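Local coordinates for protein bacteriorhodopsin (Nanosalina sp., PDB 6EYU) that pumps protons inward across the cell membrane, driven by light absorbed by the retinal bound covalently within its seven-helix bundle, at residues M75-S80 with F211-Y216; G171-S176 with V206-F211; G12-I17 with N61-S66. One frame throughout, in Å; residues are numbered along the deposited sequence.

How the interactions relate
The three contacts lie in one seven-helix microbial rhodopsin bundle. Interactions 1 and 2 both use helix 198-230, share Phe211 and touch retinal; their centres are 9 Å apart, and they meet where Cys212 SG packs on Phe173 CB at 3.5 Å. Interaction 1 brings in helix 72-93, interaction 2 helix 157-183. Interaction 3 joins helices 14-38 and 42-63; its centre lies about 17 Å from that of interaction 1 and 19 Å from that of interaction 2, yet Val206 packs on Phe16 and Ile17. Along the chain, interaction 3 closes first, and interaction 2 is nested inside the loop closed by interaction 1. Interactions 1 and 2 flank the retinal; interaction 3 packs nearer one bundle end.

Interaction 1 (M75-S80 with F211-Y216); sequences MDWMVS and FCKQVY. With RET (retinal), chain D; MUN ([(2~{S})-2,3-bis(oxidanyl)propyl] (~{E})-undec-2-enoate), chain B.
Ser80 and Lys213 mark the nearest backbone approach of segments 75-80 and 211-216, whose helix axes pass 12.9 Å apart at 53°. That wide gap holds the retinal Schiff base site of the microbial rhodopsin fold, and the lysine bridges it. The Lys213 chain runs extended as far as CE and bends only at the last torsion (chi4 82°), which turns NZ into its covalent link with retinal C15. Lys213 CE lies 3.5 Å from Ser80 OG. The hydroxyl itself donates back to Asp76 O, from above the carbonyl plane, and this oxygen also accepts from the backbone N atoms of Val79 and Ser80, so three donors grip it. Trp77 spreads one face of its indole along the polyene: retinal C12 lies 3.8 Å above the ring plane, offset toward the rim. Asp76 OD2 stays 4.4 Å from Lys213 NZ, too far for a direct salt bridge, and is hydrogen-bonded to Ser55 on helix 42-63. One water makes up the distance. It donates to Asp76 OD2 at 2.9 Å. From Lys213 NZ it accepts a bond of 3.2 Å. The same water lies in the indole plane, where Trp77 NE1 donates to it at 3.1 Å.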
# COMPACT_ATOMS: atom_id res chain seq x y z
N MET A 75 8.95 -8.45 3.79
CA MET A 75 7.49 -8.44 3.81
C MET A 75 6.98 -8.02 5.19
O MET A 75 5.94 -7.38 5.30
CB MET A 75 6.95 -9.83 3.47
CG MET A 75 7.37 -10.33 2.09
SD MET A 75 7.07 -9.12 0.79
CE MET A 75 5.30 -9.29 0.57
N ASP A 76 7.75 -8.35 6.22
CA ASP A 76 7.38 -7.99 7.59
C ASP A 76 7.66 -6.51 7.85
O ASP A 76 6.74 -5.74 8.13
CB ASP A 76 8.17 -8.84 8.59
CG ASP A 76 7.82 -8.52 10.03
OD1 ASP A 76 7.16 -7.49 10.27
OD2 ASP A 76 8.20 -9.31 10.92
N TRP A 77 8.93 -6.15 7.85
CA TRP A 77 9.34 -4.79 8.20
C TRP A 77 8.71 -3.79 7.24
O TRP A 77 8.50 -2.63 7.59
CB TRP A 77 10.87 -4.67 8.14
CG TRP A 77 11.57 -5.78 8.86
CD1 TRP A 77 11.03 -6.60 9.80
CD2 TRP A 77 12.90 -6.25 8.62
NE1 TRP A 77 11.96 -7.52 10.21
CE2 TRP A 77 13.12 -7.33 9.50
CE3 TRP A 77 13.93 -5.86 7.76
CZ2 TRP A 77 14.34 -7.99 9.57
CZ3 TRP A 77 15.14 -6.53 7.83
CH2 TRP A 77 15.33 -7.59 8.72
N MET A 78 8.25 -4.29 6.10
CA MET A 78 7.72 -3.45 5.04
C MET A 78 6.49 -2.69 5.52
O MET A 78 6.24 -1.56 5.09
CB MET A 78 7.37 -4.30 3.83
CG MET A 78 6.44 -3.63 2.83
SD MET A 78 6.25 -4.62 1.34
CE MET A 78 7.62 -5.75 1.53
N VAL A 79 5.75 -3.28 6.45
CA VAL A 79 4.59 -2.61 7.03
C VAL A 79 4.66 -2.51 8.55
O VAL A 79 4.11 -1.58 9.14
CB VAL A 79 3.26 -3.29 6.62
CG1 VAL A 79 3.53 -4.52 5.76
CG2 VAL A 79 2.45 -3.65 7.85
N SER A 80 5.39 -3.42 9.18
CA SER A 80 5.52 -3.41 10.64
C SER A 80 6.23 -2.14 11.12
O SER A 80 5.84 -1.54 12.11
CB SER A 80 6.28 -4.65 11.12
OG SER A 80 7.64 -4.60 10.74
N PHE A 211 12.09 -6.98 20.87
CA PHE A 211 12.26 -5.77 21.67
C PHE A 211 11.66 -4.55 20.98
O PHE A 211 11.29 -3.58 21.63
CB PHE A 211 13.75 -5.54 21.96
CG PHE A 211 14.27 -6.35 23.11
CD1 PHE A 211 14.06 -5.93 24.42
CD2 PHE A 211 14.83 -7.60 22.90
CE1 PHE A 211 14.44 -6.73 25.48
CE2 PHE A 211 15.23 -8.39 23.96
CZ PHE A 211 15.03 -7.95 25.25
N CYS A 212 11.47 -4.65 19.67
CA CYS A 212 11.02 -3.50 18.88
C CYS A 212 9.51 -3.55 18.62
O CYS A 212 8.93 -2.59 18.12
CB CYS A 212 11.77 -3.45 17.54
SG CYS A 212 13.55 -3.24 17.70
N LYS A 213 8.90 -4.69 18.92
CA LYS A 213 7.47 -4.88 18.69
C LYS A 213 6.77 -5.27 20.00
O LYS A 213 6.04 -4.47 20.59
CB LYS A 213 7.25 -5.96 17.63
CG LYS A 213 7.81 -5.50 16.28
CD LYS A 213 7.60 -6.55 15.19
CE LYS A 213 8.14 -6.06 13.85
NZ LYS A 213 9.59 -6.28 13.78
N GLN A 214 7.00 -6.50 20.46
CA GLN A 214 6.31 -7.01 21.64
C GLN A 214 6.56 -6.11 22.84
O GLN A 214 5.63 -5.58 23.44
CB GLN A 214 6.78 -8.44 21.95
CG GLN A 214 5.98 -9.52 21.26
CD GLN A 214 6.71 -10.13 20.08
OE1 GLN A 214 6.80 -11.35 19.95
NE2 GLN A 214 7.22 -9.27 19.19
N VAL A 215 7.84 -5.90 23.16
CA VAL A 215 8.21 -5.07 24.31
C VAL A 215 7.80 -3.62 24.08
O VAL A 215 7.34 -2.95 25.01
CB VAL A 215 9.73 -5.12 24.55
CG1 VAL A 215 10.13 -4.14 25.64
CG2 VAL A 215 10.17 -6.53 24.90
N TYR A 216 7.94 -3.15 22.85
CA TYR A 216 7.82 -1.73 22.55
C TYR A 216 6.37 -1.28 22.70
O TYR A 216 6.10 -0.18 23.21
CB TYR A 216 8.30 -1.45 21.12
CG TYR A 216 7.84 -0.12 20.57
CD1 TYR A 216 8.35 1.07 21.06
CD2 TYR A 216 7.06 -0.07 19.42
CE1 TYR A 216 8.02 2.28 20.49
CE2 TYR A 216 6.73 1.14 18.83
CZ TYR A 216 7.21 2.31 19.37
OH TYR A 216 6.87 3.52 18.80
C1 RET D . 17.58 -3.20 5.94
C2 RET D . 18.05 -3.15 4.49
C3 RET D . 19.45 -2.54 4.37
C4 RET D . 19.42 -1.08 4.79
C5 RET D . 18.62 -0.90 6.08
C6 RET D . 17.81 -1.85 6.63
C7 RET D . 17.14 -1.57 7.88
C8 RET D . 16.28 -2.47 8.43
C9 RET D . 15.55 -2.11 9.62
C10 RET D . 14.70 -3.03 10.24
C11 RET D . 14.00 -2.81 11.45
C12 RET D . 13.17 -3.89 11.73
C13 RET D . 12.24 -3.95 12.79
C14 RET D . 11.45 -5.10 12.96
C15 RET D . 10.42 -5.26 13.89
C16 RET D . 16.09 -3.51 5.99
C17 RET D . 18.36 -4.27 6.71
C18 RET D . 18.77 0.43 6.83
C19 RET D . 15.75 -0.73 10.25
C20 RET D . 12.11 -2.78 13.77
CAR MUN B . 2.74 -10.13 1.68
CAQ MUN B . 2.39 -9.86 0.22
CAP MUN B . 2.02 -8.38 0.05
CAO MUN B . 1.77 -8.09 -1.43
CAN MUN B . 2.66 -9.00 -2.29
CAM MUN B . 1.80 -9.77 -3.29
CAK MUN B . 2.62 -10.89 -3.92
CAH MUN B . 2.41 -10.90 -5.43
CAF MUN B . 1.33 -11.92 -5.80
CAC MUN B . 1.83 -13.33 -6.14
CAA MUN B . 3.20 -13.40 -6.83
OAD MUN B . 4.03 -12.51 -6.67
OAB MUN B . 3.45 -14.56 -7.49
CAE MUN B . 4.83 -14.92 -7.35
CAG MUN B . 5.00 -16.41 -7.64
OAJ MUN B . 4.17 -17.17 -6.76
CAI MUN B . 4.60 -16.71 -9.09
OAL MUN B . 4.48 -18.12 -9.27
O HOH W 1 10.59 -9.03 12.49

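Interaction 2 (G171-S176 with V206-F211); sequences GIFFLS and VVLPFF. With RET (retinal), chain D; MUN ([(2~{S})-2,3-bis(oxidanyl)propyl] (~{E})-undec-2-enoate), chain S.
Leu208 CB leaves the backbone alongside the other helix, but a first torsion that sets CG anti to the carbonyl carbon (chi1 -76°) swings the methyl end toward Phe173 and Ser176. Phe211 has the same kind of first torsion with another result: CB faces the neighbouring helix while the ring is led away from it. The two segments run antiparallel, with axes 10.4 Å apart at 159°, and their backbones come nearest at Phe173 and Leu208. The Phe173 ring meets both Leu208 and Phe211. Leu208 CD2 comes to its edge, in the ring plane, 3.9 Å from Phe173 CD1. Phe211 CB makes an off-centre CH-pi contact, 4.1 Å from the Phe173 centroid and 3.7 Å from Phe173 CZ. The two phenyl planes are nearly parallel, at 6°, but slid so far apart that they barely overlap; the methylene contact therefore accounts for the closest approach of this pair. One turn after Phe173, Ser176 OG rests against both methyls of Leu208, 3.6 Å from CD1. Ser176 OG donates to Phe173 O at 2.6 Å, an oxygen that also accepts from Ser176 N, and the hydroxyl can thus face an apolar partner with its polar need met within its own helix. This packing joins helices 157-183 and 198-230. On the same segments Phe174, its CE1 3.4 Å from the retinal C20 methyl, and Pro209, near C15, line the retinal pocket of the microbial rhodopsin fold.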
# COMPACT_ATOMS: atom_id res chain seq x y z
N GLY A 171 15.35 4.26 18.11
CA GLY A 171 16.49 4.70 17.30
C GLY A 171 17.65 3.72 17.38
O GLY A 171 18.10 3.20 16.36
N ILE A 172 18.15 3.50 18.59
CA ILE A 172 19.27 2.60 18.80
C ILE A 172 19.01 1.24 18.17
O ILE A 172 19.87 0.68 17.48
CB ILE A 172 19.56 2.41 20.30
CG1 ILE A 172 20.57 3.45 20.79
CG2 ILE A 172 20.07 1.00 20.57
CD1 ILE A 172 19.93 4.73 21.29
N PHE A 173 17.81 0.70 18.40
CA PHE A 173 17.49 -0.66 17.97
C PHE A 173 17.41 -0.74 16.45
O PHE A 173 17.78 -1.75 15.86
CB PHE A 173 16.17 -1.11 18.59
CG PHE A 173 16.33 -1.89 19.87
CD1 PHE A 173 16.89 -3.16 19.85
CD2 PHE A 173 15.97 -1.34 21.08
CE1 PHE A 173 17.07 -3.87 21.03
CE2 PHE A 173 16.15 -2.04 22.26
CZ PHE A 173 16.70 -3.31 22.23
N PHE A 174 16.96 0.34 15.83
CA PHE A 174 16.78 0.36 14.38
C PHE A 174 18.12 0.28 13.67
O PHE A 174 18.22 -0.28 12.57
CB PHE A 174 16.04 1.63 13.95
CG PHE A 174 14.55 1.46 13.85
CD1 PHE A 174 13.87 0.63 14.73
CD2 PHE A 174 13.83 2.08 12.84
CE1 PHE A 174 12.50 0.47 14.64
CE2 PHE A 174 12.46 1.93 12.75
CZ PHE A 174 11.80 1.12 13.65
N LEU A 175 19.17 0.73 14.34
CA LEU A 175 20.50 0.78 13.74
C LEU A 175 21.16 -0.60 13.76
O LEU A 175 22.06 -0.88 12.98
CB LEU A 175 21.39 1.78 14.49
CG LEU A 175 20.88 3.22 14.48
CD1 LEU A 175 21.55 4.04 15.57
CD2 LEU A 175 21.11 3.86 13.11
N SER A 176 20.69 -1.46 14.66
CA SER A 176 21.29 -2.78 14.82
C SER A 176 21.01 -3.66 13.60
O SER A 176 21.79 -4.55 13.28
CB SER A 176 20.75 -3.46 16.09
OG SER A 176 19.38 -3.79 15.94
N VAL A 206 15.08 -12.54 15.39
CA VAL A 206 13.94 -12.84 16.25
C VAL A 206 13.99 -12.01 17.52
O VAL A 206 12.99 -11.40 17.91
CB VAL A 206 13.89 -14.33 16.63
CG1 VAL A 206 12.97 -14.54 17.82
CG2 VAL A 206 13.44 -15.17 15.44
N VAL A 207 15.16 -11.96 18.15
CA VAL A 207 15.29 -11.35 19.47
C VAL A 207 15.21 -9.83 19.39
O VAL A 207 14.65 -9.18 20.27
CB VAL A 207 16.61 -11.75 20.15
CG1 VAL A 207 17.79 -11.14 19.41
CG2 VAL A 207 16.60 -11.33 21.61
N LEU A 208 15.76 -9.27 18.31
CA LEU A 208 15.78 -7.82 18.14
C LEU A 208 14.38 -7.29 17.84
O LEU A 208 13.99 -6.24 18.35
CB LEU A 208 16.74 -7.43 17.02
CG LEU A 208 18.23 -7.48 17.38
CD1 LEU A 208 19.09 -7.33 16.14
CD2 LEU A 208 18.57 -6.42 18.41
N PRO A 209 13.62 -8.03 17.02
CA PRO A 209 12.23 -7.63 16.78
C PRO A 209 11.33 -7.81 17.99
O PRO A 209 10.37 -7.06 18.16
CB PRO A 209 11.80 -8.55 15.64
CG PRO A 209 13.06 -8.82 14.89
CD PRO A 209 14.15 -8.84 15.91
N PHE A 210 11.64 -8.79 18.83
CA PHE A 210 10.93 -8.96 20.09
C PHE A 210 10.95 -7.66 20.89
O PHE A 210 9.93 -7.25 21.45
CB PHE A 210 11.55 -10.09 20.92
CG PHE A 210 10.84 -10.35 22.22
CD1 PHE A 210 9.60 -10.97 22.24
CD2 PHE A 210 11.34 -9.83 23.40
CE1 PHE A 210 8.91 -11.14 23.42
CE2 PHE A 210 10.66 -10.01 24.59
CZ PHE A 210 9.44 -10.66 24.60
N PHE A 211 12.09 -6.98 20.87
CA PHE A 211 12.26 -5.77 21.67
C PHE A 211 11.66 -4.55 20.98
O PHE A 211 11.29 -3.58 21.63
CB PHE A 211 13.75 -5.54 21.96
CG PHE A 211 14.27 -6.35 23.11
CD1 PHE A 211 14.06 -5.93 24.42
CD2 PHE A 211 14.83 -7.60 22.90
CE1 PHE A 211 14.44 -6.73 25.48
CE2 PHE A 211 15.23 -8.39 23.96
CZ PHE A 211 15.03 -7.95 25.25
C1 RET D . 17.58 -3.20 5.94
C2 RET D . 18.05 -3.15 4.49
C3 RET D . 19.45 -2.54 4.37
C4 RET D . 19.42 -1.08 4.79
C5 RET D . 18.62 -0.90 6.08
C6 RET D . 17.81 -1.85 6.63
C7 RET D . 17.14 -1.57 7.88
C8 RET D . 16.28 -2.47 8.43
C9 RET D . 15.55 -2.11 9.62
C10 RET D . 14.70 -3.03 10.24
C11 RET D . 14.00 -2.81 11.45
C12 RET D . 13.17 -3.89 11.73
C13 RET D . 12.24 -3.95 12.79
C14 RET D . 11.45 -5.10 12.96
C15 RET D . 10.42 -5.26 13.89
C16 RET D . 16.09 -3.51 5.99
C17 RET D . 18.36 -4.27 6.71
C18 RET D . 18.77 0.43 6.83
C19 RET D . 15.75 -0.73 10.25
C20 RET D . 12.11 -2.78 13.77
CAR MUN S . 19.62 -7.55 22.86
CAQ MUN S . 20.42 -8.86 22.87
CAP MUN S . 20.87 -9.19 21.45
CAO MUN S . 20.81 -10.71 21.25
CAN MUN S . 21.62 -11.10 20.02
CAM MUN S . 21.17 -12.48 19.54
CAK MUN S . 22.33 -13.47 19.63
CAH MUN S . 22.77 -13.86 18.22
CAF MUN S . 24.16 -14.50 18.25
CAC MUN S . 25.33 -13.59 17.85
CAA MUN S . 26.75 -14.20 17.81
OAD MUN S . 27.01 -15.20 18.48
OAB MUN S . 27.69 -13.43 17.19
CAE MUN S . 28.97 -13.72 17.75
CAG MUN S . 29.85 -14.40 16.70
OAJ MUN S . 29.04 -14.84 15.61
CAI MUN S . 30.90 -13.41 16.19
OAL MUN S . 32.18 -14.04 16.16

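Interaction 3 (G12-I17 with N61-S66); sequences GSQPFI and NFLNQS. With LFA (eicosane), chain E; MUN ([(2~{S})-2,3-bis(oxidanyl)propyl] (~{E})-undec-2-enoate), chain U; LFA (eicosane), chain F.
The pairing of Ile17 and Leu63 belongs to one end of the seven-helix bundle, near its lipid-covered surface, where the early part of helix 14-38 meets the late part of helix 42-63. Here the side chains run antiparallel, side by side, and the tightest touch is branch to branch, Ile17 CG2 to Leu63 CD2 at 3.5 Å. The other arm of the isoleucine serves a second partner: Ile17 CD1 reaches Phe62 CB at 3.8 Å, the two side chains crossing at about a right angle. With CG1 anti to the carbonyl carbon (chi1 -75°), the CD1 arm is directed at Phe62 and CG2 at Leu63. Gln14 adds only the aliphatic part of its chain, with CG 4.2 Å from Leu63 CD2. Bound alkane and monoacylglycerol chains continue the packing. The Phe16 ring has an eicosane carbon, C13, 4.1 Å above the centre of one face, and a second eicosane ends with its C20 3.4 Å from Gln14 CG. Leu63 CD1 turns to a monoacylglycerol, 3.2 Å from its carbonyl oxygen OAD. Beyond the helix, Ser66 OG donates to Asn61 OD1 at 2.8 Å, near a second subunit whose Leu120 packs on Asn61. Between the two segments the contact rests on saturated carbons alone, which suggests that apolar burial, not directed polar bonds, holds this part of the helix pair together.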
# COMPACT_ATOMS: atom_id res chain seq x y z
N GLY A 12 18.00 -24.45 13.84
CA GLY A 12 18.18 -24.19 15.26
C GLY A 12 17.40 -22.98 15.73
O GLY A 12 17.33 -22.71 16.93
N SER A 13 16.86 -22.21 14.79
CA SER A 13 16.18 -20.97 15.12
C SER A 13 14.68 -21.19 15.29
O SER A 13 13.96 -20.29 15.74
CB SER A 13 16.43 -19.91 14.04
OG SER A 13 16.10 -20.41 12.76
N GLN A 14 14.22 -22.40 14.99
CA GLN A 14 12.79 -22.66 14.84
C GLN A 14 12.05 -22.40 16.15
O GLN A 14 10.92 -21.91 16.14
CB GLN A 14 12.56 -24.10 14.39
CG GLN A 14 11.13 -24.58 14.57
CD GLN A 14 10.84 -25.87 13.83
OE1 GLN A 14 10.31 -25.85 12.72
NE2 GLN A 14 11.10 -27.00 14.48
N PRO A 15 12.67 -22.75 17.28
CA PRO A 15 12.05 -22.48 18.57
C PRO A 15 11.85 -20.98 18.81
O PRO A 15 10.79 -20.57 19.27
CB PRO A 15 13.05 -23.06 19.59
CG PRO A 15 14.14 -23.71 18.81
CD PRO A 15 13.69 -23.81 17.38
N PHE A 16 12.88 -20.19 18.51
CA PHE A 16 12.79 -18.74 18.65
C PHE A 16 11.70 -18.18 17.75
O PHE A 16 10.88 -17.38 18.18
CB PHE A 16 14.14 -18.10 18.31
CG PHE A 16 15.23 -18.44 19.28
CD1 PHE A 16 16.00 -19.57 19.10
CD2 PHE A 16 15.45 -17.66 20.40
CE1 PHE A 16 17.01 -19.89 19.99
CE2 PHE A 16 16.45 -17.97 21.30
CZ PHE A 16 17.24 -19.08 21.09
N ILE A 17 11.68 -18.65 16.50
CA ILE A 17 10.66 -18.23 15.55
C ILE A 17 9.27 -18.61 16.04
O ILE A 17 8.33 -17.81 15.96
CB ILE A 17 10.89 -18.87 14.17
CG1 ILE A 17 12.06 -18.18 13.46
CG2 ILE A 17 9.64 -18.78 13.32
CD1 ILE A 17 12.74 -19.03 12.41
N ASN A 61 6.47 -17.97 7.49
CA ASN A 61 7.07 -18.36 6.22
C ASN A 61 8.46 -18.95 6.42
O ASN A 61 9.06 -19.48 5.48
CB ASN A 61 7.15 -17.15 5.28
CG ASN A 61 5.80 -16.79 4.68
OD1 ASN A 61 5.23 -17.55 3.90
ND2 ASN A 61 5.31 -15.60 5.00
N PHE A 62 8.94 -18.93 7.66
CA PHE A 62 10.14 -19.67 8.02
C PHE A 62 9.79 -21.07 8.54
O PHE A 62 10.60 -21.99 8.46
CB PHE A 62 10.95 -18.91 9.08
CG PHE A 62 11.41 -17.56 8.62
CD1 PHE A 62 12.21 -17.43 7.49
CD2 PHE A 62 11.09 -16.42 9.35
CE1 PHE A 62 12.63 -16.18 7.07
CE2 PHE A 62 11.51 -15.17 8.93
CZ PHE A 62 12.28 -15.05 7.79
N LEU A 63 8.55 -21.23 9.01
CA LEU A 63 8.09 -22.52 9.50
C LEU A 63 7.57 -23.38 8.35
O LEU A 63 7.36 -24.58 8.51
CB LEU A 63 6.98 -22.33 10.54
CG LEU A 63 7.36 -21.51 11.78
CD1 LEU A 63 6.28 -21.62 12.84
CD2 LEU A 63 8.71 -21.95 12.32
N ASN A 64 7.21 -22.72 7.25
CA ASN A 64 6.64 -23.41 6.10
C ASN A 64 7.06 -22.72 4.81
O ASN A 64 6.62 -21.61 4.52
CB ASN A 64 5.11 -23.42 6.20
CG ASN A 64 4.60 -24.34 7.29
OD1 ASN A 64 4.10 -23.88 8.31
ND2 ASN A 64 4.64 -25.64 7.03
N GLN A 65 7.92 -23.38 4.04
CA GLN A 65 8.47 -22.77 2.84
C GLN A 65 7.35 -22.24 1.95
O GLN A 65 6.40 -22.96 1.65
CB GLN A 65 9.32 -23.77 2.06
CG GLN A 65 9.37 -23.48 0.57
CD GLN A 65 10.77 -23.59 0.00
OE1 GLN A 65 11.31 -22.62 -0.53
NE2 GLN A 65 11.38 -24.76 0.13
N SER A 66 7.57 -21.05 1.40
CA SER A 66 6.67 -20.49 0.41
C SER A 66 7.48 -19.59 -0.52
O SER A 66 8.69 -19.43 -0.35
CB SER A 66 5.57 -19.68 1.09
OG SER A 66 5.96 -18.33 1.27
C5 LFA E . 9.30 -13.44 26.57
C6 LFA E . 9.43 -14.96 26.48
C7 LFA E . 10.50 -15.33 25.45
C8 LFA E . 10.68 -16.85 25.44
C9 LFA E . 11.72 -17.25 24.39
C10 LFA E . 12.08 -18.72 24.60
C11 LFA E . 12.77 -19.29 23.35
C12 LFA E . 14.00 -20.10 23.78
C13 LFA E . 14.20 -21.29 22.85
C14 LFA E . 15.70 -21.58 22.72
C15 LFA E . 15.94 -23.01 22.26
C16 LFA E . 17.19 -23.07 21.39
C17 LFA E . 17.62 -24.52 21.15
C18 LFA E . 18.40 -24.61 19.85
C19 LFA E . 19.37 -25.79 19.90
C20 LFA E . 18.60 -27.09 20.06
CAN MUN U . -0.96 -18.64 18.46
CAM MUN U . -0.59 -18.84 16.99
CAK MUN U . -0.04 -20.26 16.78
CAH MUN U . 1.48 -20.25 17.02
CAF MUN U . 2.20 -20.59 15.71
CAC MUN U . 1.95 -22.02 15.17
CAA MUN U . 2.74 -22.40 13.90
OAD MUN U . 3.07 -21.53 13.10
OAB MUN U . 2.69 -23.73 13.58
CAE MUN U . 2.48 -23.85 12.17
CAG MUN U . 3.56 -24.74 11.56
OAJ MUN U . 4.41 -25.25 12.61
CAI MUN U . 2.91 -25.91 10.83
OAL MUN U . 3.89 -26.91 10.54
C7 LFA F . 5.01 -16.07 26.70
C8 LFA F . 4.83 -17.59 26.64
C9 LFA F . 5.14 -18.09 25.23
C10 LFA F . 6.26 -19.12 25.29
C11 LFA F . 6.21 -20.00 24.04
C12 LFA F . 7.43 -20.92 24.00
C13 LFA F . 7.39 -21.75 22.71
C14 LFA F . 8.60 -22.68 22.65
C15 LFA F . 8.50 -23.54 21.39
C16 LFA F . 9.41 -24.76 21.52
C17 LFA F . 9.91 -25.16 20.13
C18 LFA F . 9.51 -26.60 19.82
C19 LFA F . 10.26 -27.07 18.57
C20 LFA F . 9.99 -26.10 17.42